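Local coordinates for protein trans-2-enoyl-CoA reductase [NADH] (Treponema denticola ATCC 35405, PDB 4GGO) that catalyses the NADH-dependent reduction of the carbon-carbon double bond of crotonyl-CoA to butyryl-CoA in bacterial fatty acid synthesis, at residues G279-A284 and S297-M302; I291-A296 and A355-V360. All coordinates share one frame; numbering follows the deposited sequence.

Contact 1: G279-A284 and S297-M302; sequences GLVTRA and SLFKVM
The ring of Phe-299 meets the backbone of Gly-279 and Leu-280 and the side chain of Val-281. This joins the NAD-binding loop after strand 270-276 of the Rossmann fold to helix 291-305, which follows it in the chain. Leu-280, Val-281 and Thr-282 all belong to the NAD(+) site, so the ring packs against the cofactor loop itself.

The apolar contact is small. CG2 of Val-281 lies 4.0 Å from CE2 of Phe-299, and Val-281 stands roughly perpendicular to the Phe-299 side chain. With chi1 at -66°, CG of Phe-299 is anti to its own carbonyl carbon, which swings the ring rim toward the loop. Leu-280 points its CB away from the helix and meets the ring through its backbone, CA lying 4.4 Å from CZ of Phe-299.

All the loop atoms that touch Phe-299 sit at the ring edge, near its plane. Neither ring face is used by the loop. His-308 makes an edge-to-face contact with the same ring, and Asp-377 of helix 371-380 touches Phe-299 as well as Val-281.

Two backbone N-H groups of the loop have partners elsewhere. The N of Gly-279 is hydrogen-bonded to Glu-344, and that of Thr-282 to Ser-285. The O of Gly-279 lies beside the ring edge, 4.1 Å from CE1 of Phe-299.

Contact 2: I291-A296 and A355-V360; sequences IPLYLA and ALMEKV
Leu-293 and Tyr-294 of helix 291-305 pack against Met-357 of helix 347-359 and Val-360, which follows that helix. This is a helix-to-helix contact, and it is wholly apolar.

In the first shell, SD of Met-357 lies 3.8 Å from CA of Tyr-294 and 4.1 Å from CB of Tyr-294. It sits near the plane of the tyrosine ring, at the ring edge. The Met-357 chain runs out extended through chi2 and then turns about the CG-SD bond (chi3 -70°). Farther back along the same chain, CG of Met-357 meets CG of Leu-293 at 4.3 Å. Leu-293 and Val-360 lie alongside each other, pointing opposite ways. CD1 of Leu-293 touches both methyls of the valine, with CG1 of Val-360 the nearer at 4.0 Å.

In the next shell, strand 173-178 touches the first helix, Lys-176 meeting Leu-293 and Thr-177 meeting Pro-292. The side chain of Tyr-294 also touches Tyr-234, a substrate-binding residue, and Pro-237. Two outside residues hold its polar end: OH of Tyr-294 is hydrogen-bonded to OE2 of Glu-344 and to NE2 of Gln-350.

Overall arrangement
Contacts 1 and 2 share helix 291-305, and their centres are 10 Å apart. Contact 1 places the helix against the NAD(+) loop, and contact 2 places it against helix 347-359. They touch directly. CD1 of Leu-295 lies 3.4 Å from O of Leu-280, and CG of Met-357 lies 3.5 Å from OG of Ser-297. Glu-344 accepts a hydrogen bond from N of Gly-279 through OE1 and is hydrogen-bonded to OH of Tyr-294 through OE2. Both contacts also border the substrate site: the side chain of Tyr-294 comes within about 3 Å of that of Tyr-234, and Gly-279 is about equally near it. The side chain of Tyr-294 is about 8 Å from that of Tyr-244, the inferred proton donor.

Contact 1: G279-A284 and S297-M302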
loop_
_atom_site.group_PDB
_atom_site.type_symbol
_atom_site.label_atom_id
_atom_site.label_comp_id
_atom_site.label_asym_id
_atom_site.label_seq_id
_atom_site.Cartn_x
_atom_site.Cartn_y
_atom_site.Cartn_z
ATOM N N GLY A 279 -2.813 -3.468 -9.156
ATOM C CA GLY A 279 -4.029 -3.624 -8.383
ATOM C C GLY A 279 -3.908 -4.742 -7.371
ATOM O O GLY A 279 -3.246 -5.751 -7.619
ATOM N N LEU A 280 -4.549 -4.561 -6.224
ATOM C CA LEU A 280 -4.504 -5.548 -5.154
ATOM C C LEU A 280 -5.759 -5.451 -4.300
ATOM O O LEU A 280 -6.483 -4.456 -4.358
ATOM C CB LEU A 280 -3.270 -5.339 -4.271
ATOM C CG LEU A 280 -3.350 -4.221 -3.225
ATOM C CD1 LEU A 280 -2.276 -4.401 -2.166
ATOM C CD2 LEU A 280 -3.233 -2.843 -3.863
ATOM N N VAL A 281 -6.012 -6.486 -3.506
ATOM C CA VAL A 281 -7.148 -6.481 -2.598
ATOM C C VAL A 281 -6.910 -5.480 -1.477
ATOM O O VAL A 281 -5.934 -5.589 -0.734
ATOM C CB VAL A 281 -7.390 -7.869 -1.978
ATOM C CG1 VAL A 281 -8.535 -7.808 -0.975
ATOM C CG2 VAL A 281 -7.675 -8.894 -3.063
ATOM N N THR A 282 -7.797 -4.498 -1.363
ATOM C CA THR A 282 -7.718 -3.534 -0.273
ATOM C C THR A 282 -9.007 -3.539 0.537
ATOM O O THR A 282 -9.966 -4.230 0.192
ATOM C CB THR A 282 -7.444 -2.103 -0.781
ATOM O OG1 THR A 282 -8.562 -1.638 -1.547
ATOM C CG2 THR A 282 -6.187 -2.069 -1.640
ATOM N N ARG A 283 -9.019 -2.762 1.614
ATOM C CA ARG A 283 -10.181 -2.666 2.489
ATOM C C ARG A 283 -11.407 -2.147 1.739
ATOM O O ARG A 283 -12.541 -2.505 2.057
ATOM C CB ARG A 283 -9.865 -1.751 3.675
ATOM C CG ARG A 283 -10.971 -1.646 4.711
ATOM C CD ARG A 283 -10.653 -0.567 5.734
ATOM N NE ARG A 283 -11.685 -0.455 6.760
ATOM C CZ ARG A 283 -11.608 -1.015 7.962
ATOM N NH1 ARG A 283 -10.540 -1.730 8.295
ATOM N NH2 ARG A 283 -12.595 -0.859 8.834
ATOM N N ALA A 284 -11.171 -1.314 0.730
ATOM C CA ALA A 284 -12.256 -0.654 0.011
ATOM C C ALA A 284 -12.675 -1.371 -1.273
ATOM O O ALA A 284 -13.634 -0.960 -1.926
ATOM C CB ALA A 284 -11.878 0.791 -0.290
ATOM N N SER A 297 -9.949 -11.940 -11.774
ATOM C CA SER A 297 -9.606 -12.321 -13.136
ATOM C C SER A 297 -8.142 -12.010 -13.425
ATOM O O SER A 297 -7.459 -12.780 -14.099
ATOM C CB SER A 297 -10.507 -11.594 -14.134
ATOM O OG SER A 297 -11.874 -11.834 -13.847
ATOM N N LEU A 298 -7.671 -10.879 -12.908
ATOM C CA LEU A 298 -6.287 -10.455 -13.095
ATOM C C LEU A 298 -5.329 -11.437 -12.435
ATOM O O LEU A 298 -4.318 -11.816 -13.025
ATOM C CB LEU A 298 -6.068 -9.053 -12.521
ATOM C CG LEU A 298 -4.684 -8.437 -12.740
ATOM C CD1 LEU A 298 -4.485 -8.083 -14.209
ATOM C CD2 LEU A 298 -4.488 -7.213 -11.858
ATOM N N PHE A 299 -5.651 -11.841 -11.209
ATOM C CA PHE A 299 -4.832 -12.803 -10.478
ATOM C C PHE A 299 -4.743 -14.111 -11.259
ATOM O O PHE A 299 -3.676 -14.714 -11.365
ATOM C CB PHE A 299 -5.408 -13.075 -9.085
ATOM C CG PHE A 299 -5.365 -11.888 -8.154
ATOM C CD1 PHE A 299 -4.670 -10.738 -8.493
ATOM C CD2 PHE A 299 -6.015 -11.934 -6.931
ATOM C CE1 PHE A 299 -4.633 -9.653 -7.634
ATOM C CE2 PHE A 299 -5.980 -10.853 -6.068
ATOM C CZ PHE A 299 -5.286 -9.712 -6.421
ATOM N N LYS A 300 -5.874 -14.538 -11.810
ATOM C CA LYS A 300 -5.941 -15.771 -12.584
ATOM C C LYS A 300 -5.039 -15.706 -13.814
ATOM O O LYS A 300 -4.225 -16.598 -14.051
ATOM C CB LYS A 300 -7.382 -16.043 -13.013
ATOM C CG LYS A 300 -7.573 -17.363 -13.741
ATOM C CD LYS A 300 -7.280 -18.536 -12.822
ATOM C CE LYS A 300 -7.748 -19.846 -13.432
ATOM N NZ LYS A 300 -7.571 -20.987 -12.492
ATOM N N VAL A 301 -5.192 -14.639 -14.589
ATOM C CA VAL A 301 -4.425 -14.457 -15.814
ATOM C C VAL A 301 -2.926 -14.325 -15.544
ATOM O O VAL A 301 -2.109 -14.974 -16.198
ATOM C CB VAL A 301 -4.918 -13.221 -16.597
ATOM C CG1 VAL A 301 -3.990 -12.912 -17.757
ATOM C CG2 VAL A 301 -6.345 -13.440 -17.092
ATOM N N MET A 302 -2.568 -13.489 -14.573
ATOM C CA MET A 302 -1.161 -13.204 -14.311
ATOM C C MET A 302 -0.417 -14.373 -13.662
ATOM O O MET A 302 0.781 -14.553 -13.885
ATOM C CB MET A 302 -1.007 -11.917 -13.494
ATOM C CG MET A 302 -1.550 -10.690 -14.215
ATOM S SD MET A 302 -1.164 -9.122 -13.417
ATOM C CE MET A 302 0.560 -8.925 -13.861
#

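Contact 2: I291-A296 and A355-V360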
loop_
_atom_site.group_PDB
_atom_site.type_symbol
_atom_site.label_atom_id
_atom_site.label_comp_id
_atom_site.label_asym_id
_atom_site.label_seq_id
_atom_site.Cartn_x
_atom_site.Cartn_y
_atom_site.Cartn_z
ATOM N N ILE A 291 -14.128 -3.876 -9.612
ATOM C CA ILE A 291 -12.822 -4.173 -9.003
ATOM C C ILE A 291 -12.591 -5.610 -8.491
ATOM O O ILE A 291 -11.580 -6.221 -8.837
ATOM C CB ILE A 291 -12.435 -3.125 -7.920
ATOM C CG1 ILE A 291 -11.929 -1.847 -8.585
ATOM C CG2 ILE A 291 -11.368 -3.675 -6.985
ATOM C CD1 ILE A 291 -10.707 -2.052 -9.455
ATOM N N PRO A 292 -13.518 -6.158 -7.682
ATOM C CA PRO A 292 -13.270 -7.520 -7.190
ATOM C C PRO A 292 -13.260 -8.563 -8.305
ATOM O O PRO A 292 -12.479 -9.513 -8.244
ATOM C CB PRO A 292 -14.454 -7.773 -6.250
ATOM C CG PRO A 292 -14.911 -6.416 -5.848
ATOM C CD PRO A 292 -14.731 -5.583 -7.076
ATOM N N LEU A 293 -14.116 -8.384 -9.306
ATOM C CA LEU A 293 -14.165 -9.300 -10.440
ATOM C C LEU A 293 -12.927 -9.141 -11.312
ATOM O O LEU A 293 -12.378 -10.121 -11.812
ATOM C CB LEU A 293 -15.425 -9.065 -11.275
ATOM C CG LEU A 293 -15.539 -9.913 -12.545
ATOM C CD1 LEU A 293 -15.545 -11.397 -12.203
ATOM C CD2 LEU A 293 -16.778 -9.539 -13.341
ATOM N N TYR A 294 -12.498 -7.897 -11.497
ATOM C CA TYR A 294 -11.296 -7.606 -12.264
ATOM C C TYR A 294 -10.058 -8.222 -11.618
ATOM O O TYR A 294 -9.280 -8.906 -12.284
ATOM C CB TYR A 294 -11.111 -6.095 -12.416
ATOM C CG TYR A 294 -9.745 -5.702 -12.927
ATOM C CD1 TYR A 294 -9.371 -5.968 -14.239
ATOM C CD2 TYR A 294 -8.829 -5.062 -12.102
ATOM C CE1 TYR A 294 -8.124 -5.613 -14.715
ATOM C CE2 TYR A 294 -7.576 -4.702 -12.569
ATOM C CZ TYR A 294 -7.229 -4.982 -13.877
ATOM O OH TYR A 294 -5.988 -4.626 -14.352
ATOM N N LEU A 295 -9.888 -7.976 -10.321
ATOM C CA LEU A 295 -8.737 -8.488 -9.579
ATOM C C LEU A 295 -8.688 -10.011 -9.570
ATOM O O LEU A 295 -7.628 -10.600 -9.762
ATOM C CB LEU A 295 -8.743 -7.962 -8.141
ATOM C CG LEU A 295 -8.428 -6.478 -7.959
ATOM C CD1 LEU A 295 -8.550 -6.087 -6.499
ATOM C CD2 LEU A 295 -7.040 -6.158 -8.486
ATOM N N ALA A 296 -9.835 -10.640 -9.338
ATOM C CA ALA A 296 -9.923 -12.097 -9.357
ATOM C C ALA A 296 -9.530 -12.642 -10.728
ATOM O O ALA A 296 -8.860 -13.669 -10.833
ATOM C CB ALA A 296 -11.326 -12.550 -8.984
ATOM N N ALA A 355 -11.506 -10.682 -21.768
ATOM C CA ALA A 355 -12.196 -11.841 -22.320
ATOM C C ALA A 355 -12.710 -12.734 -21.197
ATOM O O ALA A 355 -13.804 -13.290 -21.281
ATOM C CB ALA A 355 -11.274 -12.623 -23.243
ATOM N N LEU A 356 -11.914 -12.852 -20.139
ATOM C CA LEU A 356 -12.261 -13.696 -19.003
ATOM C C LEU A 356 -13.469 -13.154 -18.242
ATOM O O LEU A 356 -14.355 -13.916 -17.853
ATOM C CB LEU A 356 -11.061 -13.840 -18.063
ATOM C CG LEU A 356 -11.178 -14.873 -16.943
ATOM C CD1 LEU A 356 -11.548 -16.234 -17.510
ATOM C CD2 LEU A 356 -9.874 -14.955 -16.160
ATOM N N MET A 357 -13.505 -11.840 -18.043
ATOM C CA MET A 357 -14.596 -11.207 -17.305
ATOM C C MET A 357 -15.951 -11.379 -17.994
ATOM O O MET A 357 -16.988 -11.430 -17.333
ATOM C CB MET A 357 -14.306 -9.720 -17.069
ATOM C CG MET A 357 -13.174 -9.452 -16.086
ATOM S SD MET A 357 -13.039 -7.715 -15.607
ATOM C CE MET A 357 -12.463 -6.975 -17.133
ATOM N N GLU A 358 -15.938 -11.469 -19.319
ATOM C CA GLU A 358 -17.169 -11.631 -20.089
ATOM C C GLU A 358 -17.738 -13.045 -19.993
ATOM O O GLU A 358 -18.927 -13.259 -20.229
ATOM C CB GLU A 358 -16.939 -11.268 -21.559
ATOM C CG GLU A 358 -16.763 -9.781 -21.820
ATOM C CD GLU A 358 -16.583 -9.467 -23.294
ATOM O OE1 GLU A 358 -16.476 -10.417 -24.099
ATOM O OE2 GLU A 358 -16.549 -8.269 -23.649
ATOM N N LYS A 359 -16.889 -14.004 -19.641
ATOM C CA LYS A 359 -17.296 -15.406 -19.607
ATOM C C LYS A 359 -17.673 -15.879 -18.205
ATOM O O LYS A 359 -18.246 -16.957 -18.041
ATOM C CB LYS A 359 -16.187 -16.292 -20.180
ATOM C CG LYS A 359 -15.759 -15.908 -21.585
ATOM C CD LYS A 359 -14.562 -16.722 -22.042
ATOM C CE LYS A 359 -14.096 -16.292 -23.424
ATOM N NZ LYS A 359 -15.144 -16.509 -24.460
ATOM N N VAL A 360 -17.353 -15.073 -17.199
ATOM C CA VAL A 360 -17.631 -15.438 -15.813
ATOM C C VAL A 360 -19.129 -15.532 -15.535
ATOM O O VAL A 360 -19.895 -14.640 -15.894
ATOM C CB VAL A 360 -16.993 -14.441 -14.821
ATOM C CG1 VAL A 360 -17.388 -14.778 -13.393
ATOM C CG2 VAL A 360 -15.483 -14.449 -14.964
#